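Local coordinates for protein AgaA (Rhizobium radiobacter, PDB 6HLX) that captures the opine agropinic acid in the periplasm as the substrate-binding protein of an ABC transporter and delivers it for import, at residues Tyr53-Ser56 with Pro57-Glu61; Asn100-Ser103 with Ser104-Lys107; Gln411-Asn414 with Asp415-Lys419. One frame throughout, in Å; residues are numbered along the deposited sequence.

Contact 1 of 3, residues Tyr53-Ser56 with Pro57-Glu61; sequences YEVS and PDAKE. With ZN (zinc ion), chain R; ACT (acetate ion), chain H.
Between S56 and E61 the chain reverses direction: S56 N donates to E61 O over 2.9 Å, almost straight at 164°, and pairs the ends of two antiparallel strands. Within the loop they enclose, S56 to A59 form a type I beta turn, closed by A59 N donating to S56 O at 3.0 Å. A59 then adopts left-handed backbone angles, which lets the chain swing back to the second strand.

The hydroxyl of S56 ties this loop together from inside. Its chi1 of 67° sets OG between the backbone N and the carbonyl carbon, turned into the loop, where it accepts from E61 N at 3.0 Å and from K60 N at 3.2 Å. It donates in turn to D58 OD1, 2.6 Å from S56 OG, so three bonds fix its rotation. Apolar contact is slight: V55 CG1 lies 4.3 Å from A59 CB; I128 also meets V55, while V125 meets A59.

Further back, E54 grips a zinc ion with both carboxylate oxygens, OE1 at 2.2 Å and OE2 at 2.1 Å, and H65 of the partner strand supplies another ligand. An acetate, probably from the crystallisation liquor, accepts a bond from Y53 N and lies over one face of its ring. The whole is a beta hairpin whose loop contains a type I turn and is held by a serine hydroxyl, with a zinc site across both strands.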
ATOM      1  N   TYR A  53       8.718 -22.139   8.111  1.00 21.83           N
ATOM      2  CA  TYR A  53       8.101 -21.573   9.295  1.00 21.34           C
ATOM      3  C   TYR A  53       6.992 -22.459   9.810  1.00 25.45           C
ATOM      4  O   TYR A  53       6.348 -23.195   9.041  1.00 23.83           O
ATOM      5  CB  TYR A  53       7.654 -20.123   9.087  1.00 21.37           C
ATOM      6  CG  TYR A  53       6.655 -19.939   7.970  1.00 24.31           C
ATOM      7  CD1 TYR A  53       5.288 -20.065   8.204  1.00 26.57           C
ATOM      8  CD2 TYR A  53       7.070 -19.603   6.684  1.00 24.86           C
ATOM      9  CE1 TYR A  53       4.364 -19.909   7.177  1.00 26.65           C
ATOM     10  CE2 TYR A  53       6.149 -19.443   5.646  1.00 25.54           C
ATOM     11  CZ  TYR A  53       4.799 -19.599   5.900  1.00 31.93           C
ATOM     12  OH  TYR A  53       3.872 -19.440   4.903  1.00 33.54           O
ATOM     13  N   GLU A  54       6.800 -22.408  11.115  1.00 23.15           N
ATOM     14  CA  GLU A  54       5.800 -23.218  11.800  1.00 21.78           C
ATOM     15  C   GLU A  54       4.860 -22.294  12.554  1.00 25.31           C
ATOM     16  O   GLU A  54       5.320 -21.386  13.245  1.00 24.99           O
ATOM     17  CB  GLU A  54       6.482 -24.193  12.770  1.00 23.26           C
ATOM     18  CG  GLU A  54       7.396 -25.207  12.072  1.00 24.26           C
ATOM     19  CD  GLU A  54       8.703 -25.510  12.786  1.00 32.49           C
ATOM     20  OE1 GLU A  54       9.539 -26.206  12.177  1.00 26.95           O
ATOM     21  OE2 GLU A  54       8.900 -25.071  13.942  1.00 26.82           O
ATOM     22  N   VAL A  55       3.551 -22.505  12.396  1.00 21.53           N
ATOM     23  CA  VAL A  55       2.524 -21.697  13.056  1.00 20.55           C
ATOM     24  C   VAL A  55       1.724 -22.622  13.960  1.00 24.12           C
ATOM     25  O   VAL A  55       1.237 -23.657  13.490  1.00 23.26           O
ATOM     26  CB  VAL A  55       1.604 -20.976  12.032  1.00 22.83           C
ATOM     27  CG1 VAL A  55       0.518 -20.145  12.733  1.00 21.70           C
ATOM     28  CG2 VAL A  55       2.420 -20.106  11.063  1.00 22.12           C
ATOM     29  N   SER A  56       1.591 -22.255  15.247  1.00 20.88           N
ATOM     30  CA  SER A  56       0.838 -23.070  16.195  1.00 20.88           C
ATOM     31  C   SER A  56      -0.649 -23.175  15.773  1.00 23.70           C
ATOM     32  O   SER A  56      -1.116 -22.336  14.998  1.00 22.45           O
ATOM     33  CB  SER A  56       0.982 -22.521  17.609  1.00 23.91           C
ATOM     34  OG  SER A  56       0.360 -21.254  17.729  1.00 24.40           O
ATOM     35  N   PRO A  57      -1.380 -24.219  16.215  1.00 21.80           N
ATOM     36  CA  PRO A  57      -2.781 -24.385  15.758  1.00 22.03           C
ATOM     37  C   PRO A  57      -3.764 -23.293  16.224  1.00 28.69           C
ATOM     38  O   PRO A  57      -4.866 -23.226  15.707  1.00 30.13           O
ATOM     39  CB  PRO A  57      -3.162 -25.779  16.272  1.00 24.04           C
ATOM     40  CG  PRO A  57      -2.254 -25.999  17.445  1.00 27.27           C
ATOM     41  CD  PRO A  57      -0.954 -25.344  17.072  1.00 23.10           C
ATOM     42  N   ASP A  58      -3.359 -22.438  17.170  1.00 25.04           N
ATOM     43  CA  ASP A  58      -4.172 -21.304  17.643  1.00 25.20           C
ATOM     44  C   ASP A  58      -3.601 -19.968  17.079  1.00 27.95           C
ATOM     45  O   ASP A  58      -4.074 -18.898  17.464  1.00 27.65           O
ATOM     46  CB  ASP A  58      -4.212 -21.274  19.173  1.00 27.59           C
ATOM     47  CG  ASP A  58      -2.863 -21.136  19.870  1.00 35.37           C
ATOM     48  OD1 ASP A  58      -1.828 -21.130  19.178  1.00 34.97           O
ATOM     49  OD2 ASP A  58      -2.845 -21.037  21.103  1.00 37.43           O
ATOM     50  N   ALA A  59      -2.554 -20.033  16.216  1.00 24.42           N
ATOM     51  CA  ALA A  59      -1.940 -18.870  15.570  1.00 23.96           C
ATOM     52  C   ALA A  59      -1.400 -17.833  16.573  1.00 24.99           C
ATOM     53  O   ALA A  59      -1.500 -16.621  16.355  1.00 24.91           O
ATOM     54  CB  ALA A  59      -2.914 -18.238  14.573  1.00 24.46           C
ATOM     55  N   LYS A  60      -0.796 -18.323  17.666  1.00 23.00           N
ATOM     56  CA  LYS A  60      -0.176 -17.475  18.687  1.00 22.33           C
ATOM     57  C   LYS A  60       1.346 -17.632  18.764  1.00 25.26           C
ATOM     58  O   LYS A  60       2.010 -16.762  19.335  1.00 24.36           O
ATOM     59  CB  LYS A  60      -0.753 -17.799  20.058  1.00 25.77           C
ATOM     60  CG  LYS A  60      -2.001 -17.037  20.385  1.00 35.13           C
ATOM     61  CD  LYS A  60      -2.538 -17.431  21.759  1.00 39.08           C
ATOM     62  CE  LYS A  60      -1.919 -16.625  22.872  1.00 38.92           C
ATOM     63  NZ  LYS A  60      -2.671 -16.847  24.134  1.00 34.35           N
ATOM     64  N   GLU A  61       1.889 -18.763  18.272  1.00 22.25           N
ATOM     65  CA  GLU A  61       3.338 -19.050  18.333  1.00 22.36           C
ATOM     66  C   GLU A  61       3.853 -19.336  16.934  1.00 26.46           C
ATOM     67  O   GLU A  61       3.232 -20.113  16.191  1.00 26.33           O
ATOM     68  CB  GLU A  61       3.632 -20.234  19.273  1.00 23.55           C
ATOM     69  CG  GLU A  61       3.296 -19.930  20.726  1.00 31.69           C
ATOM     70  CD  GLU A  61       3.405 -21.120  21.658  1.00 49.47           C
ATOM     71  OE1 GLU A  61       4.536 -21.418  22.097  1.00 44.04           O
ATOM     72  OE2 GLU A  61       2.366 -21.754  21.951  1.00 52.01           O
TER
HETATM   73 ZN    ZN R 617      10.855 -25.832  13.947  1.00 27.34          ZN
HETATM   74  C   ACT H 607       6.090 -23.509   5.397  1.00 43.23           C
HETATM   75  O   ACT H 607       7.298 -23.380   5.781  1.00 29.55           O
HETATM   76  OXT ACT H 607       5.153 -24.141   6.009  1.00 47.30           O
HETATM   77  CH3 ACT H 607       5.697 -22.857   4.061  1.00 46.46           C

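Contact 2 of 3, residues Asn100-Ser103 with Ser104-Lys107; sequences NELS and SISK
I105 N donates to L102 O at 3.1 Å, and this backbone bond carries the chain from helix 99-102 into strand 105-110. It is nearly straight, 169° at the hydrogen, and it closes a type I beta turn over S103 and S104.

Hydroxyls bond at two places here. S103 OG reaches back to N100 O at 2.7 Å, approaching from above the carbonyl plane. A chi1 of 68° folds that hydroxyl toward the preceding turn of helix, where the backbone bond from S103 N to the same oxygen is weak; the side chain thus reinforces it. Within the turn, S104 O accepts from S121 OG. The neighbouring strand 115-120 pairs antiparallel with 105-110, an outermost strand of a five-stranded sheet, and a classic beta bulge sets S106 and K107 opposite T119, whose carbonyl oxygen also accepts from S106 OG.

Apolar contact within the turn is light: I105 CD1 lies 4.4 Å from L102 CB. Alongside it, CG1 of I105 passes the carbonyl oxygen of L102 at 3.4 Å. Both residues are nonetheless buried by other parts of the fold: L102 rests on I89 of helix 79-90 and Y130 of helix 127-131, while I105 rests on L90, L118 and L120.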
ATOM      1  N   ASN A 100       0.842  -0.836  14.415  1.00 19.58           N
ATOM      2  CA  ASN A 100      -0.419  -1.331  15.000  1.00 20.81           C
ATOM      3  C   ASN A 100      -0.668  -2.808  14.665  1.00 25.37           C
ATOM      4  O   ASN A 100      -1.110  -3.585  15.527  1.00 24.66           O
ATOM      5  CB  ASN A 100      -1.607  -0.504  14.500  1.00 22.30           C
ATOM      6  CG  ASN A 100      -2.595  -0.133  15.580  1.00 24.96           C
ATOM      7  OD1 ASN A 100      -2.218   0.173  16.715  1.00 23.52           O
ATOM      8  ND2 ASN A 100      -3.892  -0.127  15.245  1.00 21.67           N
ATOM      9  N   GLU A 101      -0.384  -3.174  13.406  1.00 20.76           N
ATOM     10  CA  GLU A 101      -0.663  -4.519  12.879  1.00 21.74           C
ATOM     11  C   GLU A 101       0.315  -5.564  13.376  1.00 25.69           C
ATOM     12  O   GLU A 101      -0.050  -6.736  13.498  1.00 25.75           O
ATOM     13  CB  GLU A 101      -0.755  -4.478  11.347  1.00 22.88           C
ATOM     14  CG  GLU A 101      -1.908  -3.604  10.843  1.00 23.38           C
ATOM     15  CD  GLU A 101      -1.726  -2.098  10.954  1.00 29.11           C
ATOM     16  OE1 GLU A 101      -2.736  -1.360  10.988  1.00 23.38           O
ATOM     17  OE2 GLU A 101      -0.561  -1.657  11.044  1.00 24.88           O
ATOM     18  N   LEU A 102       1.553  -5.154  13.691  1.00 20.89           N
ATOM     19  CA  LEU A 102       2.535  -6.112  14.203  1.00 21.30           C
ATOM     20  C   LEU A 102       2.596  -6.086  15.738  1.00 24.06           C
ATOM     21  O   LEU A 102       3.271  -6.943  16.311  1.00 22.84           O
ATOM     22  CB  LEU A 102       3.934  -5.833  13.611  1.00 22.10           C
ATOM     23  CG  LEU A 102       4.187  -6.386  12.210  1.00 29.52           C
ATOM     24  CD1 LEU A 102       3.575  -5.485  11.142  1.00 30.22           C
ATOM     25  CD2 LEU A 102       5.675  -6.487  11.948  1.00 35.74           C
ATOM     26  N   SER A 103       1.857  -5.137  16.408  1.00 21.46           N
ATOM     27  CA  SER A 103       1.933  -4.893  17.862  1.00 21.68           C
ATOM     28  C   SER A 103       1.535  -6.073  18.759  1.00 24.16           C
ATOM     29  O   SER A 103       1.872  -6.060  19.949  1.00 25.27           O
ATOM     30  CB  SER A 103       1.133  -3.649  18.271  1.00 22.61           C
ATOM     31  OG  SER A 103      -0.255  -3.879  18.084  1.00 25.88           O
ATOM     32  N   SER A 104       0.873  -7.099  18.203  1.00 21.70           N
ATOM     33  CA  SER A 104       0.528  -8.295  18.981  1.00 22.24           C
ATOM     34  C   SER A 104       1.770  -9.145  19.290  1.00 24.93           C
ATOM     35  O   SER A 104       1.683 -10.018  20.137  1.00 25.18           O
ATOM     36  CB  SER A 104      -0.535  -9.120  18.275  1.00 25.64           C
ATOM     37  OG  SER A 104      -0.108  -9.449  16.967  1.00 29.29           O
ATOM     38  N   ILE A 105       2.915  -8.890  18.633  1.00 21.27           N
ATOM     39  CA  ILE A 105       4.149  -9.624  18.951  1.00 21.95           C
ATOM     40  C   ILE A 105       4.549  -9.212  20.382  1.00 26.62           C
ATOM     41  O   ILE A 105       4.851  -8.038  20.606  1.00 27.45           O
ATOM     42  CB  ILE A 105       5.293  -9.346  17.940  1.00 23.86           C
ATOM     43  CG1 ILE A 105       4.935  -9.885  16.530  1.00 22.50           C
ATOM     44  CG2 ILE A 105       6.602  -9.942  18.472  1.00 24.79           C
ATOM     45  CD1 ILE A 105       5.866  -9.325  15.353  1.00 22.49           C
ATOM     46  N   SER A 106       4.516 -10.155  21.340  1.00 22.40           N
ATOM     47  CA  SER A 106       4.858  -9.821  22.730  1.00 24.58           C
ATOM     48  C   SER A 106       6.208 -10.369  23.178  1.00 28.73           C
ATOM     49  O   SER A 106       6.767  -9.882  24.162  1.00 30.27           O
ATOM     50  CB  SER A 106       3.744 -10.237  23.697  1.00 30.16           C
ATOM     51  OG  SER A 106       3.427 -11.612  23.572  1.00 40.56           O
ATOM     52  N   LYS A 107       6.713 -11.400  22.503  1.00 23.49           N
ATOM     53  CA  LYS A 107       8.005 -11.995  22.845  1.00 23.68           C
ATOM     54  C   LYS A 107       8.723 -12.409  21.571  1.00 25.83           C
ATOM     55  O   LYS A 107       8.084 -12.957  20.666  1.00 25.45           O
ATOM     56  CB  LYS A 107       7.773 -13.218  23.759  1.00 25.79           C
ATOM     57  CG  LYS A 107       9.057 -13.860  24.289  1.00 36.88           C
ATOM     58  CD  LYS A 107       8.791 -14.751  25.500  1.00 44.64           C
ATOM     59  CE  LYS A 107       8.310 -16.131  25.122  1.00 55.57           C
ATOM     60  NZ  LYS A 107       8.192 -17.025  26.308  1.00 63.71           N
TER

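Contact 3 of 3, residues Gln411-Asn414 with Asp415-Lys419; sequences QQIN and DLLDK
Q411 and D415 meet one helical turn apart, with Q411 NE2 2.8 Å from D415 OD1. The glutamine chain gets there by leaving anti to its backbone N, chi1 -155°, and then bending at chi2, which brings the amide forward to the next turn. Amide and carboxylate planes stand 74° apart, so the two groups meet crosswise rather than flat. In the backbone, D415 N donates to Q411 O at 2.9 Å, the first of five successive i to i+4 backbone bonds, the last from K419 N to D415 O.

On the inner flank I413 and L417 lie side by side and point the same way, CG2 of I413 touching CD1 of L417 at 3.6 Å. Farther out, Y393 takes up both side chains; F436 also packs on I413, and L389 on L417. D418 is positioned by its ends, OD1 in a salt bridge with R421 and OD2 bonded to the hydroxyl of Y394. At the start of the helix, D410 OD2 accepts from I413 N. The exposed Q411 and D415 and the buried I413 and L417 give an amphipathic helix, laid against helices 388-393 and 426-443.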
ATOM      1  N   GLN A 411     -15.750   0.079  19.551  1.00 25.13           N
ATOM      2  CA  GLN A 411     -15.534  -1.183  20.252  1.00 26.14           C
ATOM      3  C   GLN A 411     -16.147  -2.373  19.532  1.00 28.25           C
ATOM      4  O   GLN A 411     -15.500  -3.421  19.476  1.00 27.91           O
ATOM      5  CB  GLN A 411     -15.977  -1.112  21.735  1.00 29.03           C
ATOM      6  CG  GLN A 411     -15.262  -2.134  22.664  1.00 43.80           C
ATOM      7  CD  GLN A 411     -13.765  -2.363  22.440  1.00 71.10           C
ATOM      8  OE1 GLN A 411     -12.973  -1.458  22.122  1.00 67.35           O
ATOM      9  NE2 GLN A 411     -13.337  -3.603  22.605  1.00 62.14           N
ATOM     10  N   GLN A 412     -17.371  -2.237  18.975  1.00 25.70           N
ATOM     11  CA  GLN A 412     -17.987  -3.388  18.281  1.00 25.11           C
ATOM     12  C   GLN A 412     -17.134  -3.828  17.096  1.00 26.61           C
ATOM     13  O   GLN A 412     -16.918  -5.032  16.904  1.00 24.88           O
ATOM     14  CB  GLN A 412     -19.414  -3.079  17.829  1.00 26.27           C
ATOM     15  CG  GLN A 412     -20.418  -3.070  18.976  1.00 36.80           C
ATOM     16  CD  GLN A 412     -21.795  -2.706  18.471  1.00 50.85           C
ATOM     17  OE1 GLN A 412     -22.269  -3.229  17.456  1.00 44.27           O
ATOM     18  NE2 GLN A 412     -22.452  -1.781  19.151  1.00 44.55           N
ATOM     19  N   ILE A 413     -16.619  -2.856  16.322  1.00 22.53           N
ATOM     20  CA  ILE A 413     -15.747  -3.153  15.177  1.00 21.11           C
ATOM     21  C   ILE A 413     -14.459  -3.820  15.670  1.00 23.60           C
ATOM     22  O   ILE A 413     -14.053  -4.829  15.100  1.00 23.27           O
ATOM     23  CB  ILE A 413     -15.480  -1.871  14.325  1.00 23.42           C
ATOM     24  CG1 ILE A 413     -16.685  -1.592  13.406  1.00 24.23           C
ATOM     25  CG2 ILE A 413     -14.192  -2.013  13.480  1.00 23.09           C
ATOM     26  CD1 ILE A 413     -16.639  -0.283  12.618  1.00 26.81           C
ATOM     27  N   ASN A 414     -13.833  -3.281  16.744  1.00 21.92           N
ATOM     28  CA  ASN A 414     -12.588  -3.855  17.282  1.00 22.15           C
ATOM     29  C   ASN A 414     -12.781  -5.314  17.680  1.00 25.07           C
ATOM     30  O   ASN A 414     -11.950  -6.162  17.348  1.00 23.84           O
ATOM     31  CB  ASN A 414     -12.079  -3.060  18.483  1.00 22.64           C
ATOM     32  CG  ASN A 414     -11.627  -1.653  18.180  1.00 25.00           C
ATOM     33  OD1 ASN A 414     -11.520  -0.814  19.092  1.00 29.53           O
ATOM     34  ND2 ASN A 414     -11.352  -1.356  16.928  1.00 19.87           N
ATOM     35  N   ASP A 415     -13.882  -5.587  18.401  1.00 23.52           N
ATOM     36  CA  ASP A 415     -14.199  -6.933  18.891  1.00 23.21           C
ATOM     37  C   ASP A 415     -14.387  -7.911  17.750  1.00 25.55           C
ATOM     38  O   ASP A 415     -13.842  -9.015  17.803  1.00 25.86           O
ATOM     39  CB  ASP A 415     -15.431  -6.893  19.812  1.00 24.37           C
ATOM     40  CG  ASP A 415     -15.153  -6.208  21.131  1.00 33.48           C
ATOM     41  OD1 ASP A 415     -13.960  -6.052  21.481  1.00 34.19           O
ATOM     42  OD2 ASP A 415     -16.127  -5.866  21.841  1.00 36.12           O
ATOM     43  N   LEU A 416     -15.084  -7.484  16.689  1.00 21.50           N
ATOM     44  CA  LEU A 416     -15.309  -8.329  15.516  1.00 20.18           C
ATOM     45  C   LEU A 416     -13.994  -8.578  14.781  1.00 24.63           C
ATOM     46  O   LEU A 416     -13.711  -9.721  14.410  1.00 22.98           O
ATOM     47  CB  LEU A 416     -16.341  -7.710  14.560  1.00 20.00           C
ATOM     48  CG  LEU A 416     -17.804  -7.796  15.027  1.00 25.19           C
ATOM     49  CD1 LEU A 416     -18.672  -6.834  14.232  1.00 26.42           C
ATOM     50  CD2 LEU A 416     -18.345  -9.245  14.952  1.00 26.15           C
ATOM     51  N   LEU A 417     -13.176  -7.528  14.583  1.00 21.47           N
ATOM     52  CA  LEU A 417     -11.886  -7.768  13.896  1.00 21.41           C
ATOM     53  C   LEU A 417     -10.965  -8.668  14.722  1.00 25.52           C
ATOM     54  O   LEU A 417     -10.276  -9.521  14.162  1.00 23.74           O
ATOM     55  CB  LEU A 417     -11.194  -6.440  13.560  1.00 21.43           C
ATOM     56  CG  LEU A 417     -11.946  -5.560  12.533  1.00 24.40           C
ATOM     57  CD1 LEU A 417     -11.397  -4.141  12.523  1.00 23.79           C
ATOM     58  CD2 LEU A 417     -11.949  -6.188  11.112  1.00 25.08           C
ATOM     59  N   ASP A 418     -10.957  -8.494  16.047  1.00 21.94           N
ATOM     60  CA  ASP A 418     -10.151  -9.348  16.926  1.00 22.35           C
ATOM     61  C   ASP A 418     -10.614 -10.805  16.812  1.00 25.26           C
ATOM     62  O   ASP A 418      -9.780 -11.707  16.673  1.00 23.54           O
ATOM     63  CB  ASP A 418     -10.213  -8.854  18.384  1.00 23.62           C
ATOM     64  CG  ASP A 418      -9.383  -7.595  18.628  1.00 28.63           C
ATOM     65  OD1 ASP A 418      -8.478  -7.313  17.820  1.00 29.04           O
ATOM     66  OD2 ASP A 418      -9.626  -6.913  19.642  1.00 34.00           O
ATOM     67  N   LYS A 419     -11.941 -11.030  16.811  1.00 22.95           N
ATOM     68  CA  LYS A 419     -12.485 -12.388  16.681  1.00 22.29           C
ATOM     69  C   LYS A 419     -12.149 -12.974  15.307  1.00 25.25           C
ATOM     70  O   LYS A 419     -11.772 -14.147  15.215  1.00 25.59           O
ATOM     71  CB  LYS A 419     -14.010 -12.401  16.921  1.00 24.07           C
ATOM     72  CG  LYS A 419     -14.557 -13.808  17.134  1.00 27.36           C
ATOM     73  CD  LYS A 419     -16.064 -13.814  17.384  1.00 30.17           C
ATOM     74  CE  LYS A 419     -16.598 -15.227  17.544  1.00 37.22           C
ATOM     75  NZ  LYS A 419     -18.091 -15.248  17.685  1.00 35.81           N
TER

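Contacts 1 and 2 belong to the same five-stranded antiparallel sheet: 53-61 joins two of its adjacent strands, whereas 100-107 feeds an edge strand from a helix. Their centres lie about 14 Å apart and their nearest atoms about 7 Å, without touching. Contact 1 is a surface feature, correspondingly polar, with a bound metal. Contact 2 is largely buried through L102 and I105, though its serines lie nearer the surface. Contact 3, partly buried, stays within one helix and divides its polar and aliphatic chemistry between two flanks. Serine hydroxyls bond to the backbone in both turns, while in contact 3 regular helical bonds run between the segments and side-chain bonds of D418 reach outside them.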